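Local atomic coordinates of HutD family protein (Pseudomonas aeruginosa, PDB entry 1YLL), a protein that is of unknown biochemical function but belongs to the HutD family of the cupin clan and may be linked to histidine utilisation. Residues G70-D78 against F93-L104; S140-V151 against L163-L174. All coordinates share one frame; numbering follows the deposited sequence.

Interaction 1: G70-D78 against F93-L104; sequences GGGMRLRVD and FSGDSEVHCTLL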
loop_
_atom_site.group_PDB
_atom_site.type_symbol
_atom_site.label_atom_id
_atom_site.label_comp_id
_atom_site.label_asym_id
_atom_site.label_seq_id
_atom_site.Cartn_x
_atom_site.Cartn_y
_atom_site.Cartn_z
ATOM N N GLY D 70 -23.746 -21.502 9.155
ATOM C CA GLY D 70 -24.698 -22.550 9.414
ATOM C C GLY D 70 -24.096 -23.937 9.388
ATOM O O GLY D 70 -22.954 -24.133 8.984
ATOM N N GLY D 71 -24.895 -24.909 9.803
ATOM C CA GLY D 71 -24.425 -26.276 9.853
ATOM C C GLY D 71 -24.049 -26.870 8.516
ATOM O O GLY D 71 -23.181 -27.734 8.451
ATOM N N GLY D 72 -24.688 -26.417 7.443
ATOM C CA GLY D 72 -24.375 -26.976 6.148
ATOM C C GLY D 72 -25.604 -27.516 5.447
ATOM O O GLY D 72 -26.734 -27.410 5.947
HETATM N N MSE D 73 -25.370 -28.131 4.293
HETATM C CA MSE D 73 -26.452 -28.643 3.464
HETATM C C MSE D 73 -25.980 -29.817 2.618
HETATM O O MSE D 73 -24.800 -30.109 2.510
HETATM C CB MSE D 73 -26.944 -27.535 2.511
HETATM C CG MSE D 73 -25.878 -27.072 1.557
HETATM SE SE MSE D 73 -26.473 -25.668 0.302
HETATM C CE MSE D 73 -24.786 -25.395 -0.596
ATOM N N ARG D 74 -26.939 -30.514 2.043
ATOM C CA ARG D 74 -26.637 -31.622 1.159
ATOM C C ARG D 74 -27.482 -31.345 -0.074
ATOM O O ARG D 74 -28.689 -31.138 0.047
ATOM C CB ARG D 74 -27.068 -32.970 1.778
ATOM C CG ARG D 74 -26.963 -34.128 0.773
ATOM C CD ARG D 74 -27.454 -35.466 1.346
ATOM N NE ARG D 74 -28.919 -35.608 1.376
ATOM C CZ ARG D 74 -29.642 -35.741 2.493
ATOM N NH1 ARG D 74 -29.048 -35.744 3.680
ATOM N NH2 ARG D 74 -30.962 -35.879 2.424
ATOM N N LEU D 75 -26.862 -31.315 -1.251
ATOM C CA LEU D 75 -27.610 -31.078 -2.477
ATOM C C LEU D 75 -27.842 -32.375 -3.236
ATOM O O LEU D 75 -26.896 -33.140 -3.465
ATOM C CB LEU D 75 -26.850 -30.093 -3.405
ATOM C CG LEU D 75 -26.764 -28.662 -2.865
ATOM C CD1 LEU D 75 -25.954 -27.802 -3.831
ATOM C CD2 LEU D 75 -28.180 -28.088 -2.664
ATOM N N ARG D 76 -29.091 -32.631 -3.616
ATOM C CA ARG D 76 -29.379 -33.808 -4.433
ATOM C C ARG D 76 -29.497 -33.220 -5.848
ATOM O O ARG D 76 -30.388 -32.423 -6.117
ATOM C CB ARG D 76 -30.695 -34.461 -4.022
ATOM C CG ARG D 76 -30.892 -35.825 -4.647
ATOM C CD ARG D 76 -32.213 -36.409 -4.178
ATOM N NE ARG D 76 -33.323 -35.694 -4.781
ATOM C CZ ARG D 76 -34.445 -35.364 -4.153
ATOM N NH1 ARG D 76 -34.621 -35.684 -2.874
ATOM N NH2 ARG D 76 -35.387 -34.696 -4.809
ATOM N N VAL D 77 -28.577 -33.594 -6.730
ATOM C CA VAL D 77 -28.526 -33.056 -8.088
ATOM C C VAL D 77 -28.848 -34.175 -9.092
ATOM O O VAL D 77 -28.081 -35.119 -9.223
ATOM C CB VAL D 77 -27.117 -32.518 -8.382
ATOM C CG1 VAL D 77 -27.104 -31.781 -9.730
ATOM C CG2 VAL D 77 -26.671 -31.583 -7.232
ATOM N N ASP D 78 -29.961 -34.034 -9.785
ATOM C CA ASP D 78 -30.394 -35.049 -10.738
ATOM C C ASP D 78 -30.362 -36.418 -10.064
ATOM O O ASP D 78 -29.890 -37.426 -10.631
ATOM C CB ASP D 78 -29.507 -35.024 -11.972
ATOM C CG ASP D 78 -29.647 -33.727 -12.752
ATOM O OD1 ASP D 78 -30.767 -33.210 -12.874
ATOM O OD2 ASP D 78 -28.626 -33.227 -13.258
ATOM N N PHE D 93 -22.524 -27.031 -10.027
ATOM C CA PHE D 93 -23.619 -27.807 -10.629
ATOM C C PHE D 93 -24.268 -26.979 -11.706
ATOM O O PHE D 93 -24.102 -25.752 -11.783
ATOM C CB PHE D 93 -24.627 -28.272 -9.553
ATOM C CG PHE D 93 -25.390 -27.165 -8.877
ATOM C CD1 PHE D 93 -26.681 -26.808 -9.286
ATOM C CD2 PHE D 93 -24.809 -26.467 -7.803
ATOM C CE1 PHE D 93 -27.387 -25.775 -8.630
ATOM C CE2 PHE D 93 -25.497 -25.454 -7.159
ATOM C CZ PHE D 93 -26.788 -25.098 -7.562
ATOM N N SER D 94 -24.962 -27.666 -12.606
ATOM C CA SER D 94 -25.635 -26.997 -13.683
ATOM C C SER D 94 -26.985 -26.413 -13.291
ATOM O O SER D 94 -27.738 -27.033 -12.538
ATOM C CB SER D 94 -25.831 -27.995 -14.829
ATOM O OG SER D 94 -26.655 -27.440 -15.830
ATOM N N GLY D 95 -27.276 -25.225 -13.819
ATOM C CA GLY D 95 -28.552 -24.583 -13.597
ATOM C C GLY D 95 -29.658 -25.340 -14.325
ATOM O O GLY D 95 -30.845 -25.045 -14.129
ATOM N N ASP D 96 -29.278 -26.273 -15.188
ATOM C CA ASP D 96 -30.259 -27.097 -15.912
ATOM C C ASP D 96 -30.642 -28.339 -15.098
ATOM O O ASP D 96 -31.611 -29.057 -15.444
ATOM C CB ASP D 96 -29.706 -27.578 -17.257
ATOM C CG ASP D 96 -29.555 -26.472 -18.264
ATOM O OD1 ASP D 96 -30.475 -25.646 -18.419
ATOM O OD2 ASP D 96 -28.507 -26.434 -18.942
ATOM N N SER D 97 -29.910 -28.611 -14.026
ATOM C CA SER D 97 -30.187 -29.785 -13.211
ATOM C C SER D 97 -31.348 -29.584 -12.245
ATOM O O SER D 97 -31.702 -28.457 -11.882
ATOM C CB SER D 97 -28.957 -30.190 -12.382
ATOM O OG SER D 97 -27.926 -30.774 -13.166
ATOM N N GLU D 98 -31.969 -30.688 -11.850
ATOM C CA GLU D 98 -33.046 -30.616 -10.871
ATOM C C GLU D 98 -32.239 -30.731 -9.587
ATOM O O GLU D 98 -31.397 -31.616 -9.446
ATOM C CB GLU D 98 -34.012 -31.800 -10.978
ATOM C CG GLU D 98 -35.284 -31.622 -10.138
ATOM C CD GLU D 98 -36.087 -32.908 -9.976
ATOM O OE1 GLU D 98 -36.133 -33.709 -10.932
ATOM O OE2 GLU D 98 -36.687 -33.109 -8.892
ATOM N N VAL D 99 -32.501 -29.825 -8.663
ATOM C CA VAL D 99 -31.772 -29.773 -7.406
ATOM C C VAL D 99 -32.626 -29.591 -6.177
ATOM O O VAL D 99 -33.472 -28.717 -6.130
ATOM C CB VAL D 99 -30.749 -28.605 -7.454
ATOM C CG1 VAL D 99 -29.964 -28.532 -6.148
ATOM C CG2 VAL D 99 -29.786 -28.811 -8.638
ATOM N N HIS D 100 -32.378 -30.431 -5.185
ATOM C CA HIS D 100 -33.082 -30.311 -3.924
ATOM C C HIS D 100 -32.036 -30.065 -2.840
ATOM O O HIS D 100 -31.003 -30.733 -2.801
ATOM C CB HIS D 100 -33.862 -31.590 -3.592
ATOM C CG HIS D 100 -34.564 -31.526 -2.271
ATOM N ND1 HIS D 100 -33.992 -31.966 -1.096
ATOM C CD2 HIS D 100 -35.771 -31.009 -1.930
ATOM C CE1 HIS D 100 -34.816 -31.729 -0.091
ATOM N NE2 HIS D 100 -35.903 -31.149 -0.568
ATOM N N CYS D 101 -32.304 -29.089 -1.971
ATOM C CA CYS D 101 -31.384 -28.775 -0.903
ATOM C C CYS D 101 -31.941 -29.276 0.422
ATOM O O CYS D 101 -33.065 -28.944 0.786
ATOM C CB CYS D 101 -31.210 -27.265 -0.814
ATOM S SG CYS D 101 -30.301 -26.712 0.655
ATOM N N THR D 102 -31.159 -30.085 1.125
ATOM C CA THR D 102 -31.554 -30.553 2.448
ATOM C C THR D 102 -30.628 -29.844 3.447
ATOM O O THR D 102 -29.403 -29.974 3.367
ATOM C CB THR D 102 -31.337 -32.074 2.584
ATOM O OG1 THR D 102 -32.247 -32.753 1.705
ATOM C CG2 THR D 102 -31.569 -32.529 3.997
ATOM N N LEU D 103 -31.219 -29.080 4.365
ATOM C CA LEU D 103 -30.439 -28.399 5.397
ATOM C C LEU D 103 -30.073 -29.473 6.429
ATOM O O LEU D 103 -30.946 -30.248 6.863
ATOM C CB LEU D 103 -31.269 -27.312 6.063
ATOM C CG LEU D 103 -31.700 -26.159 5.150
ATOM C CD1 LEU D 103 -32.521 -25.128 5.962
ATOM C CD2 LEU D 103 -30.465 -25.503 4.510
ATOM N N LEU D 104 -28.806 -29.505 6.819
ATOM C CA LEU D 104 -28.351 -30.505 7.774
ATOM C C LEU D 104 -28.873 -30.220 9.172
ATOM O O LEU D 104 -29.447 -31.099 9.829
ATOM C CB LEU D 104 -26.830 -30.586 7.778
ATOM C CG LEU D 104 -26.212 -31.068 6.451
ATOM C CD1 LEU D 104 -24.674 -31.108 6.630
ATOM C CD2 LEU D 104 -26.753 -32.453 6.057
HETATM O O HOH W 1 -30.731 -33.221 -0.530
HETATM O O HOH W 2 -35.011 -33.281 -7.024
#
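Strands 73-77 and 99-103 pair antiparallel in one sheet of the HutD beta fold, with R74 opposite T102 and R76 opposite H100 as hydrogen-bonded pairs. R76 N gives to H100 O at 2.8 Å, and H100 N returns a bond to R76 O. The pairing runs on past the strand into D78, whose N donates to E98 O. The D78 carboxylate then turns back and takes two donors: S97 OG gives to D78 OD2 at 2.6 Å and E98 N to D78 OD1 at 3.0 Å, both from above the carboxylate plane, so each oxygen is gripped separately and the group's rotation is fixed. On the face carrying R74, T102, R76 and H100, both arginines bend at chi3 and fold over the opposite strand. The R76 guanidinium lies nearly parallel to the H100 ring, planes 9° apart, but is offset from it, so that NH2 meets H100 CB at 3.7 Å. T102 CB sits under one face of the R74 guanidinium, whose NE forms a salt bridge with E81. The other face is apolar. With CG beside its backbone N (chi1 -68°), L75 reaches CD2 to C101 CB at 3.6 Å and CD1 to F93 CE2 at 4.1 Å. V77 CG1 packs on S97 CB at 3.6 Å, and M73, present as selenomethionine, brings CB near C101 SG. F55 of strand 53-55 touches L75, V99 and C101. F93 belongs to the adjoining six-stranded sheet, and the four-stranded sheet of 73-77 and 99-103 meets it through L75 and V77 on F93 and through M73 on I65 and V67 of strand 62-69.

Interaction 2: S140-V151 against L163-L174; sequences STLLLFAQQDGV and LAAHDCLCAEGL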
loop_
_atom_site.group_PDB
_atom_site.type_symbol
_atom_site.label_atom_id
_atom_site.label_comp_id
_atom_site.label_asym_id
_atom_site.label_seq_id
_atom_site.Cartn_x
_atom_site.Cartn_y
_atom_site.Cartn_z
ATOM N N SER D 140 -9.912 -9.992 -16.439
ATOM C CA SER D 140 -10.476 -8.667 -16.647
ATOM C C SER D 140 -11.451 -8.296 -15.546
ATOM O O SER D 140 -11.646 -7.122 -15.258
ATOM C CB SER D 140 -11.185 -8.614 -17.992
ATOM O OG SER D 140 -12.263 -9.517 -18.028
ATOM N N THR D 141 -12.091 -9.301 -14.945
ATOM C CA THR D 141 -13.007 -9.010 -13.848
ATOM C C THR D 141 -12.615 -9.767 -12.589
ATOM O O THR D 141 -12.339 -10.971 -12.656
ATOM C CB THR D 141 -14.451 -9.383 -14.212
ATOM O OG1 THR D 141 -14.937 -8.475 -15.214
ATOM C CG2 THR D 141 -15.359 -9.291 -12.974
ATOM N N LEU D 142 -12.520 -9.053 -11.471
ATOM C CA LEU D 142 -12.237 -9.682 -10.186
ATOM C C LEU D 142 -13.303 -9.294 -9.159
ATOM O O LEU D 142 -13.590 -8.123 -8.955
ATOM C CB LEU D 142 -10.838 -9.322 -9.634
ATOM C CG LEU D 142 -10.639 -9.702 -8.139
ATOM C CD1 LEU D 142 -10.615 -11.222 -7.984
ATOM C CD2 LEU D 142 -9.351 -9.141 -7.570
ATOM N N LEU D 143 -13.923 -10.294 -8.533
ATOM C CA LEU D 143 -14.866 -10.038 -7.469
ATOM C C LEU D 143 -14.159 -10.665 -6.260
ATOM O O LEU D 143 -13.802 -11.846 -6.274
ATOM C CB LEU D 143 -16.201 -10.749 -7.739
ATOM C CG LEU D 143 -16.855 -10.327 -9.054
ATOM C CD1 LEU D 143 -18.004 -11.263 -9.414
ATOM C CD2 LEU D 143 -17.318 -8.894 -8.891
ATOM N N LEU D 144 -13.898 -9.877 -5.217
ATOM C CA LEU D 144 -13.196 -10.421 -4.051
ATOM C C LEU D 144 -14.115 -10.241 -2.843
ATOM O O LEU D 144 -14.297 -9.131 -2.347
ATOM C CB LEU D 144 -11.856 -9.676 -3.856
ATOM C CG LEU D 144 -10.846 -10.238 -2.866
ATOM C CD1 LEU D 144 -11.411 -10.171 -1.474
ATOM C CD2 LEU D 144 -10.479 -11.690 -3.213
ATOM N N PHE D 145 -14.734 -11.339 -2.411
ATOM C CA PHE D 145 -15.703 -11.323 -1.330
ATOM C C PHE D 145 -15.045 -11.651 -0.003
ATOM O O PHE D 145 -14.333 -12.627 0.082
ATOM C CB PHE D 145 -16.762 -12.384 -1.614
ATOM C CG PHE D 145 -17.778 -12.545 -0.512
ATOM C CD1 PHE D 145 -18.828 -11.652 -0.384
ATOM C CD2 PHE D 145 -17.680 -13.624 0.383
ATOM C CE1 PHE D 145 -19.788 -11.819 0.619
ATOM C CE2 PHE D 145 -18.644 -13.806 1.397
ATOM C CZ PHE D 145 -19.679 -12.921 1.514
ATOM N N ALA D 146 -15.254 -10.823 1.025
ATOM C CA ALA D 146 -14.663 -11.106 2.334
ATOM C C ALA D 146 -15.697 -11.757 3.229
ATOM O O ALA D 146 -16.742 -11.161 3.466
ATOM C CB ALA D 146 -14.185 -9.793 2.992
ATOM N N GLN D 147 -15.446 -12.969 3.715
ATOM C CA GLN D 147 -16.427 -13.580 4.614
ATOM C C GLN D 147 -16.210 -12.978 6.011
ATOM O O GLN D 147 -17.158 -12.680 6.746
ATOM C CB GLN D 147 -16.258 -15.084 4.694
ATOM C CG GLN D 147 -17.281 -15.658 5.629
ATOM C CD GLN D 147 -17.094 -17.109 5.892
ATOM O OE1 GLN D 147 -16.011 -17.661 5.689
ATOM N NE2 GLN D 147 -18.152 -17.752 6.376
ATOM N N GLN D 148 -14.949 -12.806 6.366
ATOM C CA GLN D 148 -14.605 -12.235 7.666
ATOM C C GLN D 148 -14.034 -10.820 7.505
ATOM O O GLN D 148 -13.553 -10.450 6.441
ATOM C CB GLN D 148 -13.657 -13.193 8.378
ATOM C CG GLN D 148 -14.359 -14.523 8.647
ATOM C CD GLN D 148 -13.433 -15.671 8.923
ATOM O OE1 GLN D 148 -13.748 -16.556 9.729
ATOM N NE2 GLN D 148 -12.296 -15.694 8.248
ATOM N N ASP D 149 -14.113 -10.027 8.565
ATOM C CA ASP D 149 -13.664 -8.639 8.521
ATOM C C ASP D 149 -12.151 -8.410 8.550
ATOM O O ASP D 149 -11.388 -9.263 8.985
ATOM C CB ASP D 149 -14.289 -7.877 9.702
ATOM C CG ASP D 149 -14.297 -6.377 9.491
ATOM O OD1 ASP D 149 -13.281 -5.830 9.019
ATOM O OD2 ASP D 149 -15.319 -5.733 9.787
ATOM N N GLY D 150 -11.742 -7.249 8.062
ATOM C CA GLY D 150 -10.352 -6.854 8.139
ATOM C C GLY D 150 -9.409 -7.030 6.977
ATOM O O GLY D 150 -8.197 -6.857 7.157
ATOM N N VAL D 151 -9.924 -7.340 5.789
ATOM C CA VAL D 151 -9.023 -7.529 4.666
ATOM C C VAL D 151 -8.744 -6.280 3.862
ATOM O O VAL D 151 -9.653 -5.663 3.292
ATOM C CB VAL D 151 -9.543 -8.617 3.703
ATOM C CG1 VAL D 151 -8.584 -8.768 2.513
ATOM C CG2 VAL D 151 -9.651 -9.949 4.448
ATOM N N LEU D 163 -12.107 -4.236 3.454
ATOM C CA LEU D 163 -13.396 -4.895 3.485
ATOM C C LEU D 163 -13.840 -5.358 4.870
ATOM O O LEU D 163 -13.083 -5.992 5.603
ATOM C CB LEU D 163 -13.374 -6.108 2.533
ATOM C CG LEU D 163 -13.455 -6.002 0.995
ATOM C CD1 LEU D 163 -12.490 -5.019 0.417
ATOM C CD2 LEU D 163 -13.188 -7.396 0.426
ATOM N N ALA D 164 -15.094 -5.051 5.201
ATOM C CA ALA D 164 -15.686 -5.522 6.450
ATOM C C ALA D 164 -16.335 -6.865 6.061
ATOM O O ALA D 164 -16.337 -7.242 4.867
ATOM C CB ALA D 164 -16.751 -4.539 6.950
ATOM N N ALA D 165 -16.880 -7.577 7.040
ATOM C CA ALA D 165 -17.510 -8.876 6.759
ATOM C C ALA D 165 -18.615 -8.747 5.719
ATOM O O ALA D 165 -19.508 -7.903 5.828
ATOM C CB ALA D 165 -18.070 -9.490 8.037
ATOM N N HIS D 166 -18.517 -9.613 4.714
ATOM C CA HIS D 166 -19.411 -9.710 3.565
ATOM C C HIS D 166 -19.317 -8.614 2.536
ATOM O O HIS D 166 -20.111 -8.586 1.596
ATOM C CB HIS D 166 -20.878 -9.929 3.983
ATOM C CG HIS D 166 -21.109 -11.259 4.631
ATOM N ND1 HIS D 166 -22.369 -11.764 4.881
ATOM C CD2 HIS D 166 -20.234 -12.178 5.103
ATOM C CE1 HIS D 166 -22.256 -12.935 5.481
ATOM N NE2 HIS D 166 -20.971 -13.211 5.628
ATOM N N ASP D 167 -18.346 -7.707 2.682
ATOM C CA ASP D 167 -18.167 -6.665 1.662
ATOM C C ASP D 167 -17.480 -7.348 0.462
ATOM O O ASP D 167 -16.850 -8.400 0.608
ATOM C CB ASP D 167 -17.253 -5.537 2.144
ATOM C CG ASP D 167 -17.912 -4.643 3.198
ATOM O OD1 ASP D 167 -17.185 -3.794 3.769
ATOM O OD2 ASP D 167 -19.134 -4.765 3.456
ATOM N N CYS D 168 -17.550 -6.712 -0.699
ATOM C CA CYS D 168 -16.972 -7.312 -1.889
ATOM C C CYS D 168 -16.352 -6.303 -2.855
ATOM O O CYS D 168 -17.000 -5.369 -3.291
ATOM C CB CYS D 168 -18.066 -8.115 -2.600
ATOM S SG CYS D 168 -17.584 -9.125 -4.078
ATOM N N LEU D 169 -15.089 -6.504 -3.181
ATOM C CA LEU D 169 -14.454 -5.639 -4.151
ATOM C C LEU D 169 -14.962 -6.072 -5.515
ATOM O O LEU D 169 -15.098 -7.260 -5.772
ATOM C CB LEU D 169 -12.953 -5.830 -4.141
ATOM C CG LEU D 169 -12.302 -5.070 -5.302
ATOM C CD1 LEU D 169 -11.749 -3.768 -4.761
ATOM C CD2 LEU D 169 -11.218 -5.872 -5.946
ATOM N N CYS D 170 -15.274 -5.117 -6.385
ATOM C CA CYS D 170 -15.698 -5.480 -7.740
ATOM C C CYS D 170 -14.820 -4.675 -8.681
ATOM O O CYS D 170 -14.902 -3.444 -8.677
ATOM C CB CYS D 170 -17.170 -5.120 -7.992
ATOM S SG CYS D 170 -17.769 -5.534 -9.712
ATOM N N ALA D 171 -13.958 -5.346 -9.444
ATOM C CA ALA D 171 -13.093 -4.670 -10.415
ATOM C C ALA D 171 -13.402 -5.206 -11.814
ATOM O O ALA D 171 -13.331 -6.410 -12.076
ATOM C CB ALA D 171 -11.617 -4.892 -10.083
ATOM N N GLU D 172 -13.745 -4.307 -12.724
ATOM C CA GLU D 172 -14.087 -4.734 -14.071
ATOM C C GLU D 172 -13.260 -3.978 -15.087
ATOM O O GLU D 172 -12.748 -2.916 -14.783
ATOM C CB GLU D 172 -15.569 -4.463 -14.361
ATOM C CG GLU D 172 -16.542 -5.552 -13.971
ATOM C CD GLU D 172 -17.967 -5.175 -14.352
ATOM O OE1 GLU D 172 -18.489 -4.201 -13.776
ATOM O OE2 GLU D 172 -18.555 -5.844 -15.232
ATOM N N GLY D 173 -13.139 -4.545 -16.277
ATOM C CA GLY D 173 -12.403 -3.898 -17.348
ATOM C C GLY D 173 -10.911 -3.786 -17.137
ATOM O O GLY D 173 -10.268 -2.886 -17.685
ATOM N N LEU D 174 -10.357 -4.685 -16.329
ATOM C CA LEU D 174 -8.926 -4.696 -16.051
ATOM C C LEU D 174 -8.205 -5.123 -17.313
ATOM O O LEU D 174 -8.675 -6.001 -18.035
ATOM C CB LEU D 174 -8.612 -5.674 -14.910
ATOM C CG LEU D 174 -9.207 -5.353 -13.529
ATOM C CD1 LEU D 174 -9.313 -6.631 -12.701
ATOM C CD2 LEU D 174 -8.344 -4.350 -12.815
HETATM O O HOH W 3 -14.516 -6.951 -17.349
HETATM O O HOH W 4 -20.356 -15.457 7.047
HETATM O O HOH W 5 -12.473 -8.511 5.249
HETATM O O HOH W 6 -17.622 -6.531 9.845
#
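F145 and H166 run alongside each other in the same direction where strand 141-146 leaves its antiparallel partner 168-171. From F145 CB, 4.2 Å from C168 SG, the ring extends with CG opposite the backbone N (chi1 176°). Its CD1 lies near the carbonyl oxygens of H166 and D167, CE1 comes to 3.4 Å from H166 O, and CZ ends 3.7 Å from H166 CD2. The two ring planes are inclined at 36°; the F145 ring also stacks on F111. A water in the H166 ring plane lies 2.7 Å from H166 NE2 and accepts from Q147 NE2, while Q147 OE1 is bonded to R88. H166 sits in a type II turn from A164 to D167, closed by D167 N to A164 O and tightened by A164 N to D167 OD1, an oxygen that also forms a salt bridge with R10. A146 clasps the turn, its N donating to D167 O at 2.9 Å and its O accepting from H166 N. Next to the turn, where 140-151 swings round to L163, G150 and V151 both face that residue in a G1 beta bulge: G150 N gives to L163 O, V151 N only weakly, and a water adds a further donor. Along the strands, L142 and L144 exchange paired bonds with A171 and L169. Their side chains share a face with L163, whose CD2 fits against L144 CD1 at 3.8 Å and A146 CB at 3.7 Å. On the face of F145, L143 CD2 touches C170 SG at 3.5 Å. The middle of the strand pair is thus apolar on both faces, with backbone bonds satisfying its buried amides, whereas waters and charged partners gather toward the ends.

Interaction 1 comes first in the chain, and both contacts belong to the HutD family region. Their centres stand 26 Å apart, flanking the middle of the chain, although their nearest atoms are about 7 Å from each other. They belong to different antiparallel sheets: strands 73-77 and 99-103 are the inner pair of a four-stranded sheet, whereas 141-146 and 168-171 are neighbours in a five-stranded one. Strand 62-69 joins the two regions, since M73 and F93 of interaction 1 touch I65 and F145 and H166 of interaction 2 touch L68. The pairings thus help build separate halves of an all-beta protein, in keeping with a two-cupin organisation.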